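Local coordinates for p1 (Rice yellow mottle virus, PDB 6TY0), which suppresses RNA silencing in the virus's host and, through its zinc fingers, probably takes part in RNA binding and viral spread, at residues A[23-36]-A[69-81]. Residues are numbered along the deposited sequence; the frame is centred on the assembly and turned at random.
Sequences YTHALTWVWHSQTW and AHYYTSEQVKYFT
Tyr23 and Tyr79 meet as a T-shaped pair: ring planes stand at 85°, centroids 5.1 Å apart, and the CD2 edge of Tyr79 points at one face of Tyr23. The first torsion of Tyr23 swings its CG away from the backbone N, setting the ring against the type II turn from Val77 to Phe80, and a water links Tyr23 OH to Lys78 O. Next to it, Ala26 CB sits 3.7 Å from Val77 CG1 and slightly farther, 3.9 Å, from Phe80 CE2. Strands 26-32 and 70-77, each an edge strand, within this chain, of a different sheet, run nearly antiparallel (159°), but their axes come no closer than 7.2 Å, so side chains and water join them here. Thr28 OG1 rests 3.3 Å from Glu75 CG and reaches Gln76 O through a second water. A bend at chi2 (63°) turns the Glu75 carboxylate back, where OE1 accepts Gln76 N with its anti lone pair and a third water ties OE2 to Trp29 O. Farther along, Trp31 O lies near the plane of the Tyr71 ring, 3.1 Å from Tyr71 OH, whose proton may instead serve Tyr71 of the second subunit. Trp36 presents its CH2 edge to Ala69 O (3.5 Å), close to zinc ligands Cys67 and Cys92 of this N-terminal part of P1. The chemistry implies a mixed seam: aromatic and apolar at the Tyr23 end, water-bridged midway, with Met1 N of the second subunit also gripping Glu75 OE2, and buried Thr73 OG1, partnerless in the model, a probable polar cost.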
ATOM      1  N   TYR A  23      12.265   5.173 -25.097  1.00 50.09           N
ATOM      2  CA  TYR A  23      11.647   4.910 -23.740  1.00 43.31           C
ATOM      3  C   TYR A  23      12.582   4.072 -22.914  1.00 45.33           C
ATOM      4  O   TYR A  23      12.553   2.843 -22.985  1.00 44.87           O
ATOM      5  CB  TYR A  23      10.320   4.223 -23.892  1.00 44.09           C
ATOM      6  CG  TYR A  23       9.410   4.344 -22.711  1.00 45.44           C
ATOM      7  CD1 TYR A  23       8.535   5.397 -22.632  1.00 42.84           C
ATOM      8  CD2 TYR A  23       9.422   3.404 -21.673  1.00 43.59           C
ATOM      9  CE1 TYR A  23       7.693   5.546 -21.573  1.00 44.85           C
ATOM     10  CE2 TYR A  23       8.559   3.534 -20.596  1.00 44.35           C
ATOM     11  CZ  TYR A  23       7.698   4.609 -20.551  1.00 41.69           C
ATOM     12  OH  TYR A  23       6.805   4.822 -19.524  1.00 43.17           O
ATOM     13  N   THR A  24      13.447   4.757 -22.170  1.00 40.49           N
ATOM     14  CA  THR A  24      14.634   4.170 -21.587  1.00 44.18           C
ATOM     15  C   THR A  24      14.451   3.675 -20.128  1.00 41.14           C
ATOM     16  O   THR A  24      15.346   3.020 -19.586  1.00 37.76           O
ATOM     17  CB  THR A  24      15.783   5.207 -21.590  1.00 45.76           C
ATOM     18  OG1 THR A  24      15.428   6.352 -20.781  1.00 52.59           O
ATOM     19  CG2 THR A  24      16.051   5.664 -23.014  1.00 59.53           C
ATOM     20  N   HIS A  25      13.342   4.028 -19.482  1.00 34.94           N
ATOM     21  CA  HIS A  25      13.144   3.615 -18.094  1.00 36.88           C
ATOM     22  C   HIS A  25      11.754   3.912 -17.631  1.00 37.06           C
ATOM     23  O   HIS A  25      11.065   4.788 -18.198  1.00 34.15           O
ATOM     24  CB  HIS A  25      14.153   4.301 -17.147  1.00 41.33           C
ATOM     25  CG  HIS A  25      13.866   5.749 -16.900  1.00 48.16           C
ATOM     26  ND1 HIS A  25      14.318   6.748 -17.731  1.00 50.34           N
ATOM     27  CD2 HIS A  25      13.183   6.369 -15.907  1.00 51.80           C
ATOM     28  CE1 HIS A  25      13.930   7.921 -17.264  1.00 52.75           C
ATOM     29  NE2 HIS A  25      13.242   7.720 -16.158  1.00 54.72           N
ATOM     30  N   ALA A  26      11.332   3.194 -16.584  1.00 33.11           N
ATOM     31  CA  ALA A  26      10.086   3.506 -15.871  1.00 33.57           C
ATOM     32  C   ALA A  26      10.405   3.750 -14.406  1.00 34.33           C
ATOM     33  O   ALA A  26      11.208   3.050 -13.814  1.00 34.43           O
ATOM     34  CB  ALA A  26       9.097   2.366 -16.000  1.00 35.31           C
ATOM     35  N   LEU A  27       9.817   4.777 -13.833  1.00 36.33           N
ATOM     36  CA  LEU A  27       9.984   5.056 -12.408  1.00 43.04           C
ATOM     37  C   LEU A  27       8.610   4.840 -11.819  1.00 43.36           C
ATOM     38  O   LEU A  27       7.673   5.508 -12.225  1.00 45.78           O
ATOM     39  CB  LEU A  27      10.473   6.474 -12.143  1.00 42.82           C
ATOM     40  CG  LEU A  27      10.797   6.804 -10.679  1.00 49.93           C
ATOM     41  CD1 LEU A  27      11.916   5.932 -10.127  1.00 52.74           C
ATOM     42  CD2 LEU A  27      11.209   8.258 -10.524  1.00 52.30           C
ATOM     43  N   THR A  28       8.457   3.878 -10.906  1.00 36.28           N
ATOM     44  CA  THR A  28       7.140   3.633 -10.347  1.00 36.82           C
ATOM     45  C   THR A  28       7.248   3.696  -8.840  1.00 36.92           C
ATOM     46  O   THR A  28       8.342   3.836  -8.287  1.00 37.15           O
ATOM     47  CB  THR A  28       6.540   2.306 -10.841  1.00 41.55           C
ATOM     48  OG1 THR A  28       5.187   2.210 -10.394  1.00 48.67           O
ATOM     49  CG2 THR A  28       7.299   1.108 -10.336  1.00 43.04           C
ATOM     50  N   TRP A  29       6.135   3.610  -8.145  1.00 35.17           N
ATOM     51  CA  TRP A  29       6.273   3.532  -6.698  1.00 40.77           C
ATOM     52  C   TRP A  29       5.147   2.776  -6.022  1.00 35.85           C
ATOM     53  O   TRP A  29       4.046   2.604  -6.570  1.00 32.61           O
ATOM     54  CB  TRP A  29       6.460   4.928  -6.079  1.00 41.26           C
ATOM     55  CG  TRP A  29       5.306   5.774  -6.304  1.00 44.21           C
ATOM     56  CD1 TRP A  29       4.226   5.882  -5.502  1.00 51.86           C
ATOM     57  CD2 TRP A  29       5.069   6.618  -7.429  1.00 54.46           C
ATOM     58  NE1 TRP A  29       3.304   6.742  -6.049  1.00 56.34           N
ATOM     59  CE2 TRP A  29       3.800   7.217  -7.237  1.00 59.21           C
ATOM     60  CE3 TRP A  29       5.795   6.921  -8.593  1.00 56.00           C
ATOM     61  CZ2 TRP A  29       3.238   8.123  -8.163  1.00 61.64           C
ATOM     62  CZ3 TRP A  29       5.225   7.820  -9.526  1.00 58.02           C
ATOM     63  CH2 TRP A  29       3.959   8.397  -9.300  1.00 57.39           C
ATOM     64  N   VAL A  30       5.473   2.302  -4.827  1.00 30.80           N
ATOM     65  CA  VAL A  30       4.469   1.700  -3.942  1.00 31.13           C
ATOM     66  C   VAL A  30       4.630   2.360  -2.602  1.00 30.64           C
ATOM     67  O   VAL A  30       5.567   3.161  -2.397  1.00 31.83           O
ATOM     68  CB  VAL A  30       4.611   0.148  -3.821  1.00 31.09           C
ATOM     69  CG1 VAL A  30       4.476  -0.505  -5.167  1.00 35.74           C
ATOM     70  CG2 VAL A  30       5.926  -0.275  -3.211  1.00 32.73           C
ATOM     71  N   TRP A  31       3.720   2.014  -1.697  1.00 30.58           N
ATOM     72  CA  TRP A  31       3.698   2.544  -0.341  1.00 32.70           C
ATOM     73  C   TRP A  31       3.731   1.443   0.710  1.00 32.38           C
ATOM     74  O   TRP A  31       3.210   0.330   0.509  1.00 34.27           O
ATOM     75  CB  TRP A  31       2.409   3.327  -0.136  1.00 34.38           C
ATOM     76  CG  TRP A  31       2.209   4.394  -1.189  1.00 34.11           C
ATOM     77  CD1 TRP A  31       1.593   4.252  -2.420  1.00 35.65           C
ATOM     78  CD2 TRP A  31       2.625   5.763  -1.108  1.00 35.66           C
ATOM     79  NE1 TRP A  31       1.608   5.440  -3.101  1.00 33.06           N
ATOM     80  CE2 TRP A  31       2.232   6.389  -2.331  1.00 35.16           C
ATOM     81  CE3 TRP A  31       3.295   6.526  -0.123  1.00 37.11           C
ATOM     82  CZ2 TRP A  31       2.489   7.729  -2.599  1.00 36.77           C
ATOM     83  CZ3 TRP A  31       3.558   7.892  -0.389  1.00 39.75           C
ATOM     84  CH2 TRP A  31       3.154   8.472  -1.634  1.00 36.67           C
ATOM     85  N   HIS A  32       4.308   1.772   1.847  1.00 31.46           N
ATOM     86  CA  HIS A  32       4.282   0.885   2.974  1.00 33.79           C
ATOM     87  C   HIS A  32       4.177   1.661   4.290  1.00 33.77           C
ATOM     88  O   HIS A  32       4.423   2.850   4.338  1.00 31.91           O
ATOM     89  CB  HIS A  32       5.535   0.012   2.951  1.00 32.48           C
ATOM     90  CG  HIS A  32       6.806   0.749   3.184  1.00 34.16           C
ATOM     91  ND1 HIS A  32       7.194   1.189   4.437  1.00 35.56           N
ATOM     92  CD2 HIS A  32       7.824   1.047   2.348  1.00 37.23           C
ATOM     93  CE1 HIS A  32       8.403   1.724   4.356  1.00 38.12           C
ATOM     94  NE2 HIS A  32       8.796   1.675   3.096  1.00 35.18           N
ATOM     95  N   SER A  33       3.831   0.943   5.336  1.00 33.88           N
ATOM     96  CA  SER A  33       3.599   1.481   6.652  1.00 35.20           C
ATOM     97  C   SER A  33       4.868   1.560   7.438  1.00 36.34           C
ATOM     98  O   SER A  33       5.963   1.193   6.978  1.00 33.07           O
ATOM     99  CB  SER A  33       2.572   0.597   7.392  1.00 36.53           C
ATOM    100  OG  SER A  33       3.168  -0.634   7.768  1.00 35.61           O
ATOM    101  N   GLN A  34       4.700   2.026   8.670  1.00 37.54           N
ATOM    102  CA  GLN A  34       5.800   2.226   9.607  1.00 39.50           C
ATOM    103  C   GLN A  34       6.517   0.931   9.961  1.00 34.21           C
ATOM    104  O   GLN A  34       7.704   0.946  10.256  1.00 35.84           O
ATOM    105  CB  GLN A  34       5.249   2.882  10.889  1.00 43.25           C
ATOM    106  CG  GLN A  34       4.699   4.300  10.678  1.00 45.93           C
ATOM    107  CD  GLN A  34       3.314   4.440  10.004  1.00 52.38           C
ATOM    108  OE1 GLN A  34       2.570   3.472   9.740  1.00 46.91           O
ATOM    109  NE2 GLN A  34       2.965   5.701   9.719  1.00 52.70           N
ATOM    110  N   THR A  35       5.790  -0.186   9.935  1.00 35.67           N
ATOM    111  CA  THR A  35       6.375  -1.491  10.184  1.00 35.91           C
ATOM    112  C   THR A  35       7.676  -1.701   9.384  1.00 37.02           C
ATOM    113  O   THR A  35       8.620  -2.304   9.893  1.00 34.28           O
ATOM    114  CB  THR A  35       5.328  -2.579   9.967  1.00 40.58           C
ATOM    115  OG1 THR A  35       4.244  -2.311  10.842  1.00 40.26           O
ATOM    116  CG2 THR A  35       5.850  -4.002  10.229  1.00 39.60           C
ATOM    117  N   TRP A  36       7.753  -1.136   8.179  1.00 34.16           N
ATOM    118  CA  TRP A  36       8.843  -1.439   7.247  1.00 32.28           C
ATOM    119  C   TRP A  36       9.803  -0.269   7.028  1.00 36.37           C
ATOM    120  O   TRP A  36      10.633  -0.302   6.103  1.00 34.90           O
ATOM    121  CB  TRP A  36       8.244  -1.919   5.927  1.00 32.94           C
ATOM    122  CG  TRP A  36       7.249  -2.974   6.148  1.00 30.03           C
ATOM    123  CD1 TRP A  36       5.905  -2.839   6.075  1.00 30.58           C
ATOM    124  CD2 TRP A  36       7.499  -4.302   6.584  1.00 29.78           C
ATOM    125  NE1 TRP A  36       5.310  -4.007   6.382  1.00 29.53           N
ATOM    126  CE2 TRP A  36       6.261  -4.930   6.710  1.00 29.36           C
ATOM    127  CE3 TRP A  36       8.662  -5.034   6.863  1.00 32.82           C
ATOM    128  CZ2 TRP A  36       6.128  -6.251   7.104  1.00 29.37           C
ATOM    129  CZ3 TRP A  36       8.526  -6.347   7.250  1.00 32.02           C
ATOM    130  CH2 TRP A  36       7.277  -6.938   7.369  1.00 33.46           C
ATOM    131  N   ALA A  69       5.088 -10.843  10.639  1.00 30.16           N
ATOM    132  CA  ALA A  69       4.607  -9.641   9.978  1.00 29.66           C
ATOM    133  C   ALA A  69       4.929  -9.738   8.473  1.00 30.97           C
ATOM    134  O   ALA A  69       6.020 -10.150   8.097  1.00 32.30           O
ATOM    135  CB  ALA A  69       5.276  -8.453  10.568  1.00 30.45           C
ATOM    136  N   HIS A  70       3.985  -9.367   7.628  1.00 32.26           N
ATOM    137  CA  HIS A  70       4.204  -9.410   6.202  1.00 33.03           C
ATOM    138  C   HIS A  70       3.281  -8.433   5.490  1.00 33.18           C
ATOM    139  O   HIS A  70       2.269  -8.006   6.049  1.00 30.17           O
ATOM    140  CB  HIS A  70       3.985 -10.841   5.698  1.00 31.65           C
ATOM    141  CG  HIS A  70       2.589 -11.313   5.855  1.00 32.68           C
ATOM    142  ND1 HIS A  70       2.085 -11.792   7.045  1.00 33.82           N
ATOM    143  CD2 HIS A  70       1.564 -11.366   4.960  1.00 33.02           C
ATOM    144  CE1 HIS A  70       0.816 -12.124   6.878  1.00 36.02           C
ATOM    145  NE2 HIS A  70       0.470 -11.860   5.625  1.00 30.65           N
ATOM    146  N   TYR A  71       3.622  -8.104   4.244  1.00 31.33           N
ATOM    147  CA  TYR A  71       2.843  -7.140   3.453  1.00 30.26           C
ATOM    148  C   TYR A  71       3.204  -7.363   1.983  1.00 30.31           C
ATOM    149  O   TYR A  71       4.339  -7.654   1.653  1.00 31.65           O
ATOM    150  CB  TYR A  71       3.165  -5.697   3.917  1.00 33.14           C
ATOM    151  CG  TYR A  71       2.550  -4.618   3.076  1.00 34.61           C
ATOM    152  CD1 TYR A  71       1.190  -4.486   2.994  1.00 34.08           C
ATOM    153  CD2 TYR A  71       3.345  -3.718   2.373  1.00 34.61           C
ATOM    154  CE1 TYR A  71       0.614  -3.517   2.204  1.00 38.04           C
ATOM    155  CE2 TYR A  71       2.781  -2.720   1.593  1.00 39.18           C
ATOM    156  CZ  TYR A  71       1.427  -2.615   1.542  1.00 39.08           C
ATOM    157  OH  TYR A  71       0.874  -1.695   0.759  1.00 41.97           O
ATOM    158  N   TYR A  72       2.205  -7.277   1.115  1.00 31.48           N
ATOM    159  CA  TYR A  72       2.341  -7.492  -0.318  1.00 29.92           C
ATOM    160  C   TYR A  72       1.607  -6.343  -1.011  1.00 30.00           C
ATOM    161  O   TYR A  72       0.431  -6.004  -0.680  1.00 27.99           O
ATOM    162  CB  TYR A  72       1.741  -8.869  -0.721  1.00 33.17           C
ATOM    163  CG  TYR A  72       1.716  -9.117  -2.212  1.00 35.48           C
ATOM    164  CD1 TYR A  72       0.663  -8.632  -2.993  1.00 39.76           C
ATOM    165  CD2 TYR A  72       2.773  -9.760  -2.856  1.00 39.23           C
ATOM    166  CE1 TYR A  72       0.653  -8.816  -4.358  1.00 41.19           C
ATOM    167  CE2 TYR A  72       2.769  -9.958  -4.239  1.00 38.02           C
ATOM    168  CZ  TYR A  72       1.708  -9.493  -4.979  1.00 42.26           C
ATOM    169  OH  TYR A  72       1.681  -9.641  -6.365  1.00 49.74           O
ATOM    170  N   THR A  73       2.309  -5.685  -1.924  1.00 31.18           N
ATOM    171  CA  THR A  73       1.681  -4.754  -2.866  1.00 32.20           C
ATOM    172  C   THR A  73       2.210  -4.983  -4.253  1.00 34.33           C
ATOM    173  O   THR A  73       3.270  -5.608  -4.485  1.00 33.04           O
ATOM    174  CB  THR A  73       2.058  -3.273  -2.728  1.00 34.18           C
ATOM    175  OG1 THR A  73       3.238  -3.079  -1.935  1.00 34.50           O
ATOM    176  CG2 THR A  73       0.937  -2.526  -2.327  1.00 41.65           C
ATOM    177  N   SER A  74       1.516  -4.367  -5.182  1.00 30.95           N
ATOM    178  CA  SER A  74       1.927  -4.426  -6.545  1.00 35.24           C
ATOM    179  C   SER A  74       1.389  -3.176  -7.308  1.00 37.07           C
ATOM    180  O   SER A  74       0.518  -2.410  -6.819  1.00 33.20           O
ATOM    181  CB  SER A  74       1.406  -5.709  -7.110  1.00 33.91           C
ATOM    182  OG  SER A  74      -0.003  -5.605  -7.092  1.00 39.89           O
ATOM    183  N   GLU A  75       2.029  -2.926  -8.447  1.00 35.55           N
ATOM    184  CA  GLU A  75       1.699  -1.828  -9.328  1.00 36.05           C
ATOM    185  C   GLU A  75       1.938  -2.233 -10.809  1.00 35.61           C
ATOM    186  O   GLU A  75       2.873  -2.992 -11.145  1.00 36.20           O
ATOM    187  CB  GLU A  75       2.515  -0.585  -8.922  1.00 37.56           C
ATOM    188  CG  GLU A  75       2.309   0.687  -9.776  1.00 42.22           C
ATOM    189  CD  GLU A  75       0.882   1.237  -9.729  1.00 43.52           C
ATOM    190  OE1 GLU A  75      -0.070   0.578 -10.182  1.00 44.21           O
ATOM    191  OE2 GLU A  75       0.719   2.335  -9.198  1.00 46.90           O
ATOM    192  N   GLN A  76       1.088  -1.728 -11.683  1.00 37.57           N
ATOM    193  CA  GLN A  76       1.255  -1.909 -13.163  1.00 40.46           C
ATOM    194  C   GLN A  76       2.274  -0.963 -13.736  1.00 32.87           C
ATOM    195  O   GLN A  76       2.349   0.157 -13.299  1.00 32.94           O
ATOM    196  CB  GLN A  76      -0.048  -1.662 -13.896  1.00 45.64           C
ATOM    197  CG  GLN A  76      -1.224  -2.311 -13.215  1.00 51.43           C
ATOM    198  CD  GLN A  76      -2.428  -2.347 -14.112  1.00 60.90           C
ATOM    199  OE1 GLN A  76      -3.445  -1.694 -13.836  1.00 67.11           O
ATOM    200  NE2 GLN A  76      -2.327  -3.119 -15.195  1.00 60.78           N
ATOM    201  N   VAL A  77       3.061  -1.444 -14.693  1.00 32.15           N
ATOM    202  CA  VAL A  77       4.160  -0.702 -15.318  1.00 32.81           C
ATOM    203  C   VAL A  77       4.075  -0.938 -16.818  1.00 37.97           C
ATOM    204  O   VAL A  77       4.280  -2.055 -17.302  1.00 32.91           O
ATOM    205  CB  VAL A  77       5.545  -1.175 -14.914  1.00 34.80           C
ATOM    206  CG1 VAL A  77       6.594  -0.251 -15.538  1.00 40.50           C
ATOM    207  CG2 VAL A  77       5.725  -1.181 -13.415  1.00 35.11           C
ATOM    208  N   LYS A  78       3.772   0.133 -17.539  1.00 36.80           N
ATOM    209  CA  LYS A  78       3.616   0.086 -18.981  1.00 37.26           C
ATOM    210  C   LYS A  78       4.917  -0.219 -19.653  1.00 31.68           C
ATOM    211  O   LYS A  78       5.940   0.349 -19.311  1.00 30.85           O
ATOM    212  CB  LYS A  78       3.128   1.446 -19.474  1.00 41.53           C
ATOM    213  CG  LYS A  78       1.695   1.705 -19.122  1.00 49.72           C
ATOM    214  CD  LYS A  78       1.251   3.028 -19.698  1.00 60.10           C
ATOM    215  CE  LYS A  78      -0.245   3.163 -19.507  1.00 68.99           C
ATOM    216  NZ  LYS A  78      -0.682   4.543 -19.831  1.00 79.49           N
ATOM    217  N   TYR A  79       4.851  -1.098 -20.643  1.00 32.74           N
ATOM    218  CA  TYR A  79       5.965  -1.451 -21.545  1.00 34.82           C
ATOM    219  C   TYR A  79       7.133  -2.198 -20.976  1.00 34.87           C
ATOM    220  O   TYR A  79       8.221  -2.214 -21.582  1.00 33.72           O
ATOM    221  CB  TYR A  79       6.500  -0.212 -22.296  1.00 36.16           C
ATOM    222  CG  TYR A  79       5.428   0.793 -22.644  1.00 42.64           C
ATOM    223  CD1 TYR A  79       4.306   0.458 -23.408  1.00 45.19           C
ATOM    224  CD2 TYR A  79       5.521   2.088 -22.142  1.00 48.24           C
ATOM    225  CE1 TYR A  79       3.317   1.426 -23.688  1.00 46.38           C
ATOM    226  CE2 TYR A  79       4.576   3.037 -22.418  1.00 46.54           C
ATOM    227  CZ  TYR A  79       3.481   2.710 -23.176  1.00 47.58           C
ATOM    228  OH  TYR A  79       2.588   3.744 -23.348  1.00 53.27           O
ATOM    229  N   PHE A  80       6.979  -2.727 -19.772  1.00 35.66           N
ATOM    230  CA  PHE A  80       8.014  -3.568 -19.208  1.00 35.85           C
ATOM    231  C   PHE A  80       7.320  -4.842 -18.722  1.00 38.72           C
ATOM    232  O   PHE A  80       6.173  -4.819 -18.218  1.00 41.00           O
ATOM    233  CB  PHE A  80       8.782  -2.900 -18.087  1.00 34.94           C
ATOM    234  CG  PHE A  80       9.816  -1.956 -18.555  1.00 34.95           C
ATOM    235  CD1 PHE A  80      11.011  -2.410 -19.016  1.00 37.33           C
ATOM    236  CD2 PHE A  80       9.577  -0.605 -18.552  1.00 38.74           C
ATOM    237  CE1 PHE A  80      11.991  -1.540 -19.445  1.00 38.00           C
ATOM    238  CE2 PHE A  80      10.540   0.286 -18.993  1.00 40.09           C
ATOM    239  CZ  PHE A  80      11.751  -0.180 -19.433  1.00 42.58           C
ATOM    240  N   THR A  81       8.024  -5.942 -18.900  1.00 37.94           N
ATOM    241  CA  THR A  81       7.446  -7.226 -18.620  1.00 43.02           C
ATOM    242  C   THR A  81       8.509  -8.147 -17.973  1.00 35.59           C
ATOM    243  O   THR A  81       9.712  -7.831 -17.976  1.00 36.07           O
ATOM    244  CB  THR A  81       6.786  -7.735 -19.930  1.00 47.47           C
ATOM    245  OG1 THR A  81       5.708  -8.602 -19.597  1.00 56.33           O
ATOM    246  CG2 THR A  81       7.791  -8.425 -20.861  1.00 48.47           C
TER
HETATM  247  O   HOH W   1       6.366   2.674 -17.980  1.00 36.80           O
HETATM  248  O   HOH W   2       3.809   2.472 -12.765  1.00 43.27           O
HETATM  249  O   HOH W   3       2.379   4.102  -8.050  1.00 41.77           O